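Chitin oligosaccahride binding protein NagB1 (Paenibacillus sp. FPU-7, PDB 7EHP) binds short chitin oligosaccharides, N,N'-diacetylchitobiose and N,N',N''-triacetylchitotriose, as a bacterial extracellular solute-binding protein that probably delivers them for uptake. Local coordinates at residues 46-51 with 352-357. Sequence-based numbering, arbitrary orientation.
Sequences VNRFEK and AFDSIV. With NAG (2-acetamido-2-deoxy-beta-D-glucopyranose), chain C.
Arg48 and Asp354 form a buried salt bridge in the sugar pocket of a periplasmic-binding-protein fold, joining helix 44-58 to the loop between strand 348-350 and helix 359-373. Arg48 holds CG anti to the backbone N (chi1 -173°) and stays extended out to NE, a straight arm that carries its guanidinium to the far segment. There NH1 and NH2 grip the same oxygen, Asp354 OD1, end-on, with NH2 at 2.7 Å. OD1 lies in the guanidinium plane, but the carboxylate is turned 77° against it: NH2 arrives on the anti side, whereas NH1 comes from above the carboxylate. Asp354 turns CG between its backbone N and carbonyl carbon, and its two oxygens divide the work, OD1 for the arginine and OD2 for the sugar. The O4 hydroxyl of the N-acetylglucosamine donates to Asp354 OD2 at 2.7 Å, and its O3 adds a weak bond. Arg48 also borders the ligand, NH1 making a weak but fairly straight bond (161°) to the acetamide oxygen O7 and lying 2.8 Å from O3. Its NE forms a salt bridge with Asp72, and Phe68 adds a cation-pi contact, so the group is held from several directions. A leucine in place of Arg48 would probably leave Asp354 OD1 without its charged mate and the carboxylate freer to turn from the sugar. Beside the arginine, Phe49 CE2 approaches the acetyl methyl C8 of the N-acetylglucosamine at 4.0 Å, and Ala352 CB comes to 3.2 Å from its O4. Within the loop, Ala352 O accepts from both N and OG of Ser355. Past the salt bridge, a water takes a hydrogen bond from Arg48 NH2 and donates to the backbone Asp354 O, 3.0 Å from each.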
ATOM      1  N   VAL A  46       8.163   6.762   8.100  1.00 19.90           N
ATOM      2  CA  VAL A  46       8.879   6.934   9.356  1.00 23.35           C
ATOM      3  C   VAL A  46       8.376   5.924  10.387  1.00 21.60           C
ATOM      4  O   VAL A  46       9.167   5.240  11.046  1.00 21.28           O
ATOM      5  CB  VAL A  46       8.741   8.378   9.867  1.00 18.49           C
ATOM      6  CG1 VAL A  46       9.312   8.483  11.285  1.00 24.98           C
ATOM      7  CG2 VAL A  46       9.404   9.363   8.907  1.00 21.63           C
ATOM      8  N   ASN A  47       7.053   5.810  10.530  1.00 18.37           N
ATOM      9  CA  ASN A  47       6.494   4.843  11.470  1.00 15.74           C
ATOM     10  C   ASN A  47       6.955   3.431  11.148  1.00 21.63           C
ATOM     11  O   ASN A  47       7.483   2.715  12.013  1.00 18.90           O
ATOM     12  CB  ASN A  47       4.970   4.901  11.434  1.00 17.65           C
ATOM     13  CG  ASN A  47       4.345   3.990  12.472  1.00 18.17           C
ATOM     14  OD1 ASN A  47       4.685   4.082  13.638  1.00 16.97           O
ATOM     15  ND2 ASN A  47       3.456   3.088  12.046  1.00 18.79           N
ATOM     16  N   ARG A  48       6.760   3.013   9.893  1.00 19.45           N
ATOM     17  CA  ARG A  48       6.892   1.602   9.554  1.00 18.57           C
ATOM     18  C   ARG A  48       8.349   1.165   9.509  1.00 18.77           C
ATOM     19  O   ARG A  48       8.688   0.072   9.976  1.00 18.60           O
ATOM     20  CB  ARG A  48       6.221   1.318   8.213  1.00 16.09           C
ATOM     21  CG  ARG A  48       6.191  -0.168   7.900  1.00 19.35           C
ATOM     22  CD  ARG A  48       5.680  -0.438   6.513  1.00 15.28           C
ATOM     23  NE  ARG A  48       5.655  -1.870   6.226  1.00 13.09           N
ATOM     24  CZ  ARG A  48       5.404  -2.380   5.023  1.00 17.45           C
ATOM     25  NH1 ARG A  48       5.159  -1.567   3.995  1.00 16.37           N
ATOM     26  NH2 ARG A  48       5.385  -3.698   4.849  1.00 17.57           N
ATOM     27  N   PHE A  49       9.227   2.005   8.968  1.00 20.97           N
ATOM     28  CA  PHE A  49      10.582   1.590   8.651  1.00 21.88           C
ATOM     29  C   PHE A  49      11.627   2.061   9.656  1.00 22.67           C
ATOM     30  O   PHE A  49      12.770   1.600   9.575  1.00 26.66           O
ATOM     31  CB  PHE A  49      10.973   2.082   7.238  1.00 17.60           C
ATOM     32  CG  PHE A  49      10.037   1.619   6.161  1.00 19.69           C
ATOM     33  CD1 PHE A  49       9.550   0.321   6.157  1.00 20.88           C
ATOM     34  CD2 PHE A  49       9.646   2.475   5.150  1.00 18.97           C
ATOM     35  CE1 PHE A  49       8.702  -0.114   5.175  1.00 14.25           C
ATOM     36  CE2 PHE A  49       8.793   2.056   4.170  1.00 18.04           C
ATOM     37  CZ  PHE A  49       8.309   0.751   4.181  1.00 18.33           C
ATOM     38  N   GLU A  50      11.282   2.958  10.589  1.00 16.67           N
ATOM     39  CA  GLU A  50      12.249   3.409  11.590  1.00 22.00           C
ATOM     40  C   GLU A  50      11.687   3.434  13.013  1.00 26.90           C
ATOM     41  O   GLU A  50      12.215   2.749  13.893  1.00 24.25           O
ATOM     42  CB  GLU A  50      12.787   4.795  11.244  1.00 20.87           C
ATOM     43  CG  GLU A  50      13.762   4.792  10.040  1.00 42.68           C
ATOM     44  CD  GLU A  50      15.193   4.335  10.405  1.00 58.32           C
ATOM     45  OE1 GLU A  50      15.674   3.324   9.835  1.00 56.11           O
ATOM     46  OE2 GLU A  50      15.845   4.995  11.250  1.00 66.30           O
ATOM     47  N   LYS A  51      10.628   4.219  13.249  1.00 24.30           N
ATOM     48  CA  LYS A  51      10.150   4.460  14.611  1.00 22.82           C
ATOM     49  C   LYS A  51       9.668   3.177  15.269  1.00 22.81           C
ATOM     50  O   LYS A  51      10.149   2.802  16.343  1.00 26.48           O
ATOM     51  CB  LYS A  51       9.034   5.503  14.599  1.00 21.60           C
ATOM     52  CG  LYS A  51       8.622   5.984  15.991  1.00 28.26           C
ATOM     53  CD  LYS A  51       8.084   7.415  15.931  1.00 27.11           C
ATOM     54  CE  LYS A  51       7.861   8.016  17.322  1.00 31.10           C
ATOM     55  NZ  LYS A  51       9.141   8.293  18.045  1.00 30.78           N
ATOM     56  N   ALA A 352       1.830  -7.077  -1.892  1.00 15.91           N
ATOM     57  CA  ALA A 352       2.982  -6.207  -2.096  1.00 16.51           C
ATOM     58  C   ALA A 352       4.250  -6.953  -1.712  1.00 17.06           C
ATOM     59  O   ALA A 352       4.258  -7.735  -0.757  1.00 18.46           O
ATOM     60  CB  ALA A 352       2.838  -4.938  -1.251  1.00 15.80           C
ATOM     61  N   PHE A 353       5.335  -6.706  -2.455  1.00 15.88           N
ATOM     62  CA  PHE A 353       6.600  -7.397  -2.191  1.00 15.81           C
ATOM     63  C   PHE A 353       7.107  -7.181  -0.759  1.00 16.00           C
ATOM     64  O   PHE A 353       7.750  -8.068  -0.190  1.00 16.40           O
ATOM     65  CB  PHE A 353       7.668  -6.951  -3.209  1.00 14.33           C
ATOM     66  CG  PHE A 353       8.359  -5.655  -2.850  1.00 13.02           C
ATOM     67  CD1 PHE A 353       7.759  -4.431  -3.134  1.00 16.95           C
ATOM     68  CD2 PHE A 353       9.600  -5.663  -2.247  1.00 13.49           C
ATOM     69  CE1 PHE A 353       8.382  -3.231  -2.788  1.00 14.60           C
ATOM     70  CE2 PHE A 353      10.230  -4.475  -1.902  1.00 17.43           C
ATOM     71  CZ  PHE A 353       9.622  -3.262  -2.170  1.00 14.85           C
ATOM     72  N   ASP A 354       6.854  -6.014  -0.161  1.00 17.04           N
ATOM     73  CA  ASP A 354       7.337  -5.760   1.197  1.00 17.59           C
ATOM     74  C   ASP A 354       6.605  -6.582   2.257  1.00 19.19           C
ATOM     75  O   ASP A 354       7.007  -6.567   3.434  1.00 14.48           O
ATOM     76  CB  ASP A 354       7.199  -4.282   1.522  1.00 14.85           C
ATOM     77  CG  ASP A 354       5.800  -3.777   1.275  1.00 16.78           C
ATOM     78  OD1 ASP A 354       4.972  -3.810   2.217  1.00 17.79           O
ATOM     79  OD2 ASP A 354       5.520  -3.387   0.133  1.00 13.70           O
ATOM     80  N   SER A 355       5.533  -7.270   1.885  1.00 16.33           N
ATOM     81  CA  SER A 355       4.945  -8.220   2.814  1.00 18.96           C
ATOM     82  C   SER A 355       5.695  -9.542   2.818  1.00 22.40           C
ATOM     83  O   SER A 355       5.509 -10.334   3.747  1.00 15.95           O
ATOM     84  CB  SER A 355       3.473  -8.469   2.473  1.00 19.46           C
ATOM     85  OG  SER A 355       3.362  -9.328   1.348  1.00 28.08           O
ATOM     86  N   ILE A 356       6.551  -9.777   1.817  1.00 18.52           N
ATOM     87  CA  ILE A 356       7.256 -11.041   1.647  1.00 19.96           C
ATOM     88  C   ILE A 356       8.746 -10.907   1.968  1.00 23.27           C
ATOM     89  O   ILE A 356       9.304 -11.738   2.689  1.00 21.67           O
ATOM     90  CB  ILE A 356       7.038 -11.611   0.225  1.00 22.38           C
ATOM     91  CG1 ILE A 356       5.564 -11.939   0.013  1.00 19.78           C
ATOM     92  CG2 ILE A 356       7.879 -12.882   0.022  1.00 22.99           C
ATOM     93  CD1 ILE A 356       5.160 -12.061  -1.415  1.00 19.77           C
ATOM     94  N   VAL A 357       9.414  -9.864   1.441  1.00 14.68           N
ATOM     95  CA  VAL A 357      10.862  -9.732   1.623  1.00 17.83           C
ATOM     96  C   VAL A 357      11.179  -9.126   2.988  1.00 21.67           C
ATOM     97  O   VAL A 357      10.359  -8.456   3.623  1.00 22.65           O
ATOM     98  CB  VAL A 357      11.518  -8.905   0.490  1.00 16.94           C
ATOM     99  CG1 VAL A 357      11.101  -9.440  -0.874  1.00 14.59           C
ATOM    100  CG2 VAL A 357      11.178  -7.418   0.625  1.00 15.07           C
TER
HETATM  101  C1  NAG C   2       1.559   1.371   1.705  1.00 18.97           C
HETATM  102  C2  NAG C   2       2.992   1.027   2.099  1.00 16.84           C
HETATM  103  C3  NAG C   2       3.617   0.114   1.056  1.00 14.29           C
HETATM  104  C4  NAG C   2       2.751  -1.120   0.864  1.00 14.29           C
HETATM  105  C5  NAG C   2       1.319  -0.713   0.524  1.00 18.03           C
HETATM  106  C6  NAG C   2       0.371  -1.887   0.413  1.00 18.06           C
HETATM  107  C7  NAG C   2       4.442   2.468   3.462  1.00 18.56           C
HETATM  108  C8  NAG C   2       5.242   3.721   3.505  1.00 16.85           C
HETATM  109  N2  NAG C   2       3.803   2.218   2.310  1.00 17.16           N
HETATM  110  O3  NAG C   2       4.912  -0.271   1.490  1.00 17.15           O
HETATM  111  O4  NAG C   2       3.257  -1.926  -0.191  1.00 14.14           O
HETATM  112  O5  NAG C   2       0.794   0.158   1.534  1.00 13.78           O
HETATM  113  O6  NAG C   2       0.413  -2.718   1.567  1.00 19.21           O
HETATM  114  O7  NAG C   2       4.381   1.700   4.428  1.00 17.90           O
HETATM  115  O   HOH W   1       5.834  -6.350   6.230  1.00 12.36           O